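Local coordinates for protein Apc35852 (Geobacillus stearothermophilus, PDB 1U9C) that is of unknown function but belongs to the DJ-1/PfpI family, whose relatives include a chaperone and cysteine-dependent enzymes, at residues V12-T17 with A48-G53; G53-D58 with K77-L82; G100-F105 with M169-E174. All blocks are in the same frame, centred on the assembly; numbering follows the deposited sequence. Where two conformers were deposited one is given.

In the fold
From the N terminus, the chain runs along strand 7-12, through helix 28-40 and into strand 44-49; interaction 1 closes this excursion by joining the ends of the two strands. Interaction 2 follows in series, sharing Gly53, and closes the excursion through helix 70-75 before edge strand 80-81. The two touch through the hydroxyls of Ser49 and Thr79. Interaction 3 comes last and closes a much longer span, packing helix 101-104 against the lead-in to helix 173-179. No contact nests in or crosses another. Asp104 bonds Thr13 and Asn14, joining interactions 1 and 3, whereas the nearest atoms of interactions 2 and 3 are about 6 Å apart.

Interaction 1: residues V12-T17 with A48-G53; sequences VTNHTT and ASIQGG
Val12 and Ser49 form a parallel bridge at the C-terminal ends of strands 7-12 and 44-49, neighbours in the central sheet of this DJ-1/PfpI fold and joined through helix 28-40 in a beta-alpha-beta arrangement. Val12 N donates to Ala48 O at 3.0 Å, and Ile50 N returns a longer bond of 3.3 Å to Val12 O. On the face shared by the bridged pair, Val12 CG2 packs against Ser49 CB.

Beyond the bridge, the side chain of Asn14 takes over from the backbone. With CG anti to the carbonyl carbon (chi1 -54°), its amide reaches across to the turn that follows strand 44-49. Gln51 N donates to Asn14 OD1 at 2.8 Å; the bond is fairly straight at the hydrogen (164°), yet the donor stands well above the carbonyl plane, 56° out of it. The other end of the amide behaves differently: Asn14 ND2 points to Ser49 OG at 3.1 Å, with the oxygen almost in the amide plane. Gln51 CB packs 3.6 Å from the amide carbon Asn14 CG, beside the polar contacts.

Ser49 OG is further engaged by Thr79 OG1 and, weakly, by Gly52 N. On the opposite segment, Thr13 OG1 accepts from His15 N at 3.0 Å in an ST turn. Both Thr13 OG1 and Asn14 N are also bound by the carboxylate of Asp104, which links this turn to helix 101-104.

The amide of Asn14 thus uses its oxygen on Gln51 of the opposing turn and its nitrogen on Ser49 at the end of its strand. Such a two-ended grip fixes which way round the amide sits and limits its rotation, tying the loop after strand 7-12 to the turn after its sheet neighbour 44-49.

Interaction 2: residues G53-D58 with K77-L82; sequences GEVPLD and KHTARL
Val55 and Thr79 meet with their side chains crossing at about a right angle, methyl against methyl: Val55 CG2 lies 3.6 Å from Thr79 CG2. The other branch of Thr79 serves a polar purpose. Its OG1 sits between the backbone N and the carbonyl carbon (chi1 65°), and from there it donates to Gly53 O at 2.8 Å, the donor tilted 20° from the carbonyl plane. The same oxygen accepts from Thr79 N at 3.0 Å, while Gly53 N donates to Thr79 O at 2.9 Å. These two backbone bonds make a single antiparallel, hydrogen-bonded bridge just ahead of strand 80-81, the edge strand beside 44-49 in the sheet. At Gly53 the backbone angles would jam a CB against the preceding carbonyl oxygen, so glycine suits the position.

Farther along, Glu54 runs extended past Lys77. Its CB rests 3.5 Å from Lys77 O, and Glu54 OE2 stays 4.5 Å from Lys77 NZ, too far for a salt bridge, though the opposite charges may attract weakly. Thr79 OG1 has a second partner in Ser49 OG, and Val55 also packs on Val12, so this loop lies over the ends of two strands.

A valine in place of Thr79 would probably deprive Gly53 O of one of its two donors and leave Ser49 OG without its hydroxyl partner. Two donors from one residue hold a single carbonyl oxygen, so the bend at Gly53 is fastened by side chain and backbone together.

Interaction 3: residues G100-F105 with M169-E174; sequences GTMFDF and MPFLLE
Turns at chi2 (-73°) and chi3 (-75°) bend the chain of Met102 and set its methyl group over the ring of Phe171. Met102 CE lies 3.9 Å from the ring centroid, 20° off the normal, a CH-pi contact over one face that is displaced toward the rim near Phe171 CE1. Met102 SD, at 4.7 Å from the same centroid, comes in obliquely and adds a Met-aromatic contact. The methyl is also close to the backbone, with Met102 CE 3.1 Å from Phe171 O, and it reaches Leu173 CB at 4.2 Å.

The contact joins the short helix 101-104 to the segment leading into helix 173-179, where Leu172 occupies the N-cap position. Met102 also touches His130, the residue after Cys129, which is present as a sulfinic acid; the packing therefore adjoins the site of that oxidised cysteine, the position expected for the nucleophile in related DJ-1/PfpI proteins.

On the other flank, Met169 is likewise bent along its chain and crosses Met102 at about a right angle, its SD 3.8 Å from Met102 CG. Met169 CE continues to the ring of Phe103, approaching CZ at 3.9 Å, and its sulfur makes a second, oblique Met-aromatic contact. Pro170 CD comes to the same ring, 4.0 Å from Phe103 CE1, while Pro170 CG rests near Met102 O. No hydrogen bond spans the two segments, and the Phe103 ring is in addition stacked with that of His15.

Interaction 1: residues V12-T17 with A48-G53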
# COMPACT_ATOMS: atom_id res chain seq x y z
N VAL A 12 6.28 -2.57 2.42
CA VAL A 12 6.19 -1.40 3.26
C VAL A 12 7.42 -0.48 3.12
O VAL A 12 8.49 -0.85 2.68
CB VAL A 12 5.96 -1.79 4.74
CG1 VAL A 12 4.70 -2.60 4.87
CG2 VAL A 12 7.18 -2.55 5.33
N THR A 13 7.19 0.77 3.56
CA THR A 13 8.23 1.82 3.58
C THR A 13 9.27 1.58 4.66
O THR A 13 9.06 0.86 5.64
CB THR A 13 7.52 3.17 3.82
OG1 THR A 13 8.45 4.27 3.69
CG2 THR A 13 6.94 3.31 5.21
N ASN A 14 10.44 2.18 4.44
CA ASN A 14 11.46 2.31 5.45
C ASN A 14 11.83 3.78 5.73
O ASN A 14 12.81 4.02 6.43
CB ASN A 14 12.76 1.59 5.06
CG ASN A 14 12.55 0.15 4.72
OD1 ASN A 14 12.19 -0.16 3.60
ND2 ASN A 14 12.77 -0.77 5.68
N HIS A 15 11.02 4.71 5.24
CA HIS A 15 11.38 6.11 5.30
C HIS A 15 10.91 6.80 6.54
O HIS A 15 9.72 6.70 6.88
CB HIS A 15 10.83 6.85 4.10
CG HIS A 15 11.43 8.19 3.93
ND1 HIS A 15 12.60 8.37 3.24
CD2 HIS A 15 11.09 9.39 4.44
CE1 HIS A 15 12.96 9.65 3.33
NE2 HIS A 15 12.04 10.30 4.03
N THR A 16 11.77 7.57 7.16
CA THR A 16 11.33 8.31 8.33
C THR A 16 11.43 9.84 8.22
O THR A 16 10.74 10.56 8.93
CB THR A 16 12.37 7.78 9.35
OG1 THR A 16 12.01 6.46 9.79
CG2 THR A 16 12.62 8.71 10.51
N THR A 17 12.26 10.39 7.36
CA THR A 17 12.61 11.85 7.41
C THR A 17 11.67 12.76 6.62
O THR A 17 11.38 12.54 5.45
CB THR A 17 14.01 12.07 6.93
OG1 THR A 17 14.16 11.50 5.62
CG2 THR A 17 14.99 11.36 7.84
N ALA A 48 7.96 -7.80 2.79
CA ALA A 48 9.08 -7.07 2.25
C ALA A 48 9.01 -5.59 2.58
O ALA A 48 7.94 -5.02 2.86
CB ALA A 48 9.20 -7.27 0.74
N SER A 49 10.16 -4.96 2.53
CA SER A 49 10.25 -3.50 2.56
C SER A 49 11.24 -3.07 1.51
O SER A 49 11.98 -3.85 0.92
CB SER A 49 10.55 -2.99 3.96
OG SER A 49 11.88 -3.38 4.34
N ILE A 50 11.28 -1.76 1.25
CA ILE A 50 12.23 -1.25 0.28
C ILE A 50 13.66 -1.66 0.66
O ILE A 50 14.47 -2.08 -0.21
CB ILE A 50 12.04 0.28 0.18
CG1 ILE A 50 10.67 0.67 -0.33
CG2 ILE A 50 13.22 0.89 -0.65
CD1 ILE A 50 10.28 0.13 -1.67
N GLN A 51 14.03 -1.51 1.93
CA GLN A 51 15.38 -1.80 2.39
C GLN A 51 15.65 -3.13 3.02
O GLN A 51 16.81 -3.52 3.13
CB GLN A 51 15.81 -0.76 3.41
CG GLN A 51 15.75 0.68 2.88
CD GLN A 51 16.81 0.97 1.91
OE1 GLN A 51 16.76 0.49 0.75
NE2 GLN A 51 17.79 1.77 2.34
N GLY A 52 14.60 -3.82 3.41
CA GLY A 52 14.72 -4.97 4.27
C GLY A 52 14.97 -4.55 5.69
O GLY A 52 15.19 -3.37 5.99
N GLY A 53 15.00 -5.52 6.59
CA GLY A 53 15.29 -5.21 7.97
C GLY A 53 14.14 -4.67 8.78
O GLY A 53 12.97 -4.92 8.48

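Interaction 2: residues G53-D58 with K77-L82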
# COMPACT_ATOMS: atom_id res chain seq x y z
N GLY A 53 15.00 -5.52 6.59
CA GLY A 53 15.29 -5.21 7.97
C GLY A 53 14.14 -4.67 8.78
O GLY A 53 12.97 -4.92 8.48
N GLU A 54 14.46 -3.95 9.83
CA GLU A 54 13.49 -3.48 10.78
C GLU A 54 12.77 -2.22 10.32
O GLU A 54 13.43 -1.19 10.12
CB GLU A 54 14.13 -3.22 12.17
CG GLU A 54 13.21 -2.70 13.24
CD GLU A 54 13.85 -2.75 14.64
OE1 GLU A 54 15.09 -2.84 14.77
OE2 GLU A 54 13.10 -2.72 15.63
N VAL A 55 11.47 -2.27 10.10
CA VAL A 55 10.69 -1.20 9.52
C VAL A 55 10.35 -0.17 10.56
O VAL A 55 9.83 -0.50 11.64
CB VAL A 55 9.48 -1.81 8.92
CG1 VAL A 55 8.45 -0.79 8.57
CG2 VAL A 55 9.85 -2.63 7.71
N PRO A 56 10.55 1.11 10.31
CA PRO A 56 10.17 2.15 11.25
C PRO A 56 8.68 2.41 11.18
O PRO A 56 8.08 2.39 10.10
CB PRO A 56 10.93 3.39 10.73
CG PRO A 56 10.98 3.16 9.24
CD PRO A 56 11.15 1.64 9.07
N LEU A 57 8.07 2.68 12.33
CA LEU A 57 6.66 2.92 12.38
C LEU A 57 6.41 4.42 12.57
O LEU A 57 7.11 5.07 13.36
CB LEU A 57 6.05 2.14 13.56
CG LEU A 57 6.30 0.61 13.48
CD1 LEU A 57 5.68 -0.16 14.69
CD2 LEU A 57 5.77 0.08 12.12
N ASP A 58 5.40 4.93 11.91
CA ASP A 58 4.98 6.32 12.13
C ASP A 58 4.61 6.42 13.58
O ASP A 58 3.79 5.63 14.07
CB ASP A 58 3.84 6.69 11.25
CG ASP A 58 3.50 8.16 11.31
OD1 ASP A 58 3.22 8.67 12.41
OD2 ASP A 58 3.61 8.90 10.28
N LYS A 77 10.08 -6.58 12.09
CA LYS A 77 11.44 -6.38 12.60
C LYS A 77 12.51 -7.02 11.70
O LYS A 77 13.70 -6.71 11.87
CB LYS A 77 11.57 -6.91 14.07
CG LYS A 77 10.61 -6.25 15.01
CD LYS A 77 11.04 -6.35 16.47
CE LYS A 77 9.91 -5.95 17.38
NZ LYS A 77 9.35 -4.61 17.14
N HIS A 78 12.12 -7.89 10.77
CA HIS A 78 13.07 -8.63 9.94
C HIS A 78 12.50 -8.89 8.56
O HIS A 78 12.39 -10.00 8.08
CB HIS A 78 13.52 -9.94 10.64
CG HIS A 78 12.40 -10.77 11.16
ND1 HIS A 78 12.06 -10.82 12.50
CD2 HIS A 78 11.49 -11.53 10.50
CE1 HIS A 78 10.99 -11.59 12.63
NE2 HIS A 78 10.63 -12.05 11.45
N THR A 79 12.18 -7.78 7.88
CA THR A 79 11.59 -7.88 6.54
C THR A 79 12.61 -8.27 5.48
O THR A 79 13.81 -7.97 5.61
CB THR A 79 10.87 -6.58 6.15
OG1 THR A 79 11.83 -5.51 6.03
CG2 THR A 79 9.85 -6.19 7.17
N ALA A 80 12.11 -8.84 4.40
CA ALA A 80 12.91 -9.08 3.21
C ALA A 80 13.13 -7.78 2.45
O ALA A 80 12.27 -6.91 2.45
CB ALA A 80 12.22 -10.09 2.33
N ARG A 81 14.25 -7.65 1.75
CA ARG A 81 14.48 -6.52 0.90
C ARG A 81 13.83 -6.78 -0.44
O ARG A 81 14.18 -7.73 -1.12
CB ARG A 81 15.97 -6.34 0.73
CG ARG A 81 16.37 -5.17 -0.10
CD ARG A 81 17.87 -4.90 -0.07
NE ARG A 81 18.69 -6.03 -0.50
CZ ARG A 81 19.12 -6.22 -1.74
NH1 ARG A 81 18.85 -5.34 -2.69
NH2 ARG A 81 19.88 -7.28 -2.05
N LEU A 82 12.95 -5.90 -0.89
CA LEU A 82 12.26 -6.11 -2.13
C LEU A 82 13.27 -6.29 -3.27
O LEU A 82 14.18 -5.53 -3.41
CB LEU A 82 11.41 -4.89 -2.45
CG LEU A 82 10.50 -4.99 -3.66
CD1 LEU A 82 9.47 -6.04 -3.46
CD2 LEU A 82 9.96 -3.63 -3.99

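Interaction 3: residues G100-F105 with M169-E174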
# COMPACT_ATOMS: atom_id res chain seq x y z
N GLY A 100 5.80 7.83 5.08
CA GLY A 100 7.11 7.38 4.59
C GLY A 100 7.03 6.96 3.15
O GLY A 100 7.96 7.20 2.39
N THR A 101 5.93 6.33 2.73
CA THR A 101 5.82 5.86 1.38
C THR A 101 5.96 6.95 0.33
O THR A 101 6.39 6.69 -0.78
CB THR A 101 4.47 5.12 1.12
OG1 THR A 101 3.37 6.04 1.34
CG2 THR A 101 4.29 3.94 2.00
N MET A 102 5.52 8.17 0.64
CA MET A 102 5.57 9.27 -0.31
C MET A 102 6.99 9.57 -0.69
O MET A 102 7.22 10.22 -1.74
CB MET A 102 4.91 10.52 0.30
CG MET A 102 3.39 10.32 0.55
SD MET A 102 2.48 10.34 -1.02
CE MET A 102 2.49 12.11 -1.45
N PHE A 103 7.94 9.19 0.14
CA PHE A 103 9.37 9.46 -0.10
C PHE A 103 10.19 8.29 -0.63
O PHE A 103 11.28 8.52 -1.19
CB PHE A 103 10.01 9.92 1.19
CG PHE A 103 9.40 11.16 1.74
CD1 PHE A 103 9.85 12.40 1.35
CD2 PHE A 103 8.33 11.08 2.60
CE1 PHE A 103 9.28 13.55 1.81
CE2 PHE A 103 7.76 12.21 3.09
CZ PHE A 103 8.20 13.47 2.67
N ASP A 104 9.78 7.06 -0.41
CA ASP A 104 10.56 5.92 -0.91
C ASP A 104 9.78 4.98 -1.84
O ASP A 104 10.42 4.07 -2.37
CB ASP A 104 11.28 5.10 0.21
CG ASP A 104 10.37 4.40 1.20
OD1 ASP A 104 9.15 4.58 1.16
OD2 ASP A 104 10.93 3.57 1.99
N PHE A 105 8.49 5.17 -2.08
CA PHE A 105 7.78 4.36 -3.08
C PHE A 105 7.74 4.94 -4.51
O PHE A 105 7.96 4.17 -5.43
CB PHE A 105 6.31 4.09 -2.67
CG PHE A 105 6.09 3.00 -1.65
CD1 PHE A 105 7.11 2.39 -0.95
CD2 PHE A 105 4.80 2.52 -1.45
CE1 PHE A 105 6.87 1.35 -0.08
CE2 PHE A 105 4.56 1.51 -0.57
CZ PHE A 105 5.56 0.91 0.11
N MET A 169 4.98 17.51 1.37
CA MET A 169 4.94 16.41 0.43
C MET A 169 5.55 16.85 -0.89
O MET A 169 5.37 17.98 -1.33
CB MET A 169 3.50 15.99 0.17
CG MET A 169 2.87 15.33 1.36
SD MET A 169 3.66 13.84 2.02
CE MET A 169 4.58 14.60 3.37
N PRO A 170 6.28 15.92 -1.52
CA PRO A 170 6.89 16.14 -2.81
C PRO A 170 5.86 16.34 -3.92
O PRO A 170 6.19 16.95 -4.96
CB PRO A 170 7.71 14.87 -3.03
CG PRO A 170 7.13 13.94 -2.25
CD PRO A 170 6.65 14.60 -0.98
N PHE A 171 4.67 15.79 -3.68
CA PHE A 171 3.49 15.97 -4.55
C PHE A 171 2.29 15.57 -3.72
O PHE A 171 2.42 14.94 -2.67
CB PHE A 171 3.58 15.07 -5.77
CG PHE A 171 3.70 13.59 -5.42
CD1 PHE A 171 2.58 12.78 -5.37
CD2 PHE A 171 4.94 13.04 -5.18
CE1 PHE A 171 2.71 11.44 -5.04
CE2 PHE A 171 5.08 11.72 -4.85
CZ PHE A 171 3.96 10.91 -4.79
N LEU A 172 1.09 15.93 -4.15
CA LEU A 172 -0.12 15.49 -3.47
C LEU A 172 -0.65 14.23 -4.16
O LEU A 172 -0.77 14.18 -5.38
CB LEU A 172 -1.21 16.58 -3.41
CG LEU A 172 -0.92 17.76 -2.50
CD1 LEU A 172 -2.12 18.66 -2.39
CD2 LEU A 172 -0.46 17.28 -1.12
N LEU A 173 -0.92 13.20 -3.39
CA LEU A 173 -1.23 11.89 -3.93
C LEU A 173 -2.54 11.82 -4.74
O LEU A 173 -2.52 11.39 -5.88
CB LEU A 173 -1.25 10.90 -2.79
CG LEU A 173 -1.57 9.45 -3.17
CD1 LEU A 173 -0.66 9.00 -4.23
CD2 LEU A 173 -1.41 8.53 -1.97
N GLU A 174 -3.63 12.30 -4.18
CA GLU A 174 -4.91 12.29 -4.91
C GLU A 174 -4.78 13.09 -6.22
O GLU A 174 -5.16 12.66 -7.32
CB GLU A 174 -6.04 12.89 -4.03
CG GLU A 174 -7.30 13.30 -4.80
CD GLU A 174 -8.38 13.97 -3.94
OE1 GLU A 174 -8.24 14.17 -2.70
OE2 GLU A 174 -9.44 14.35 -4.53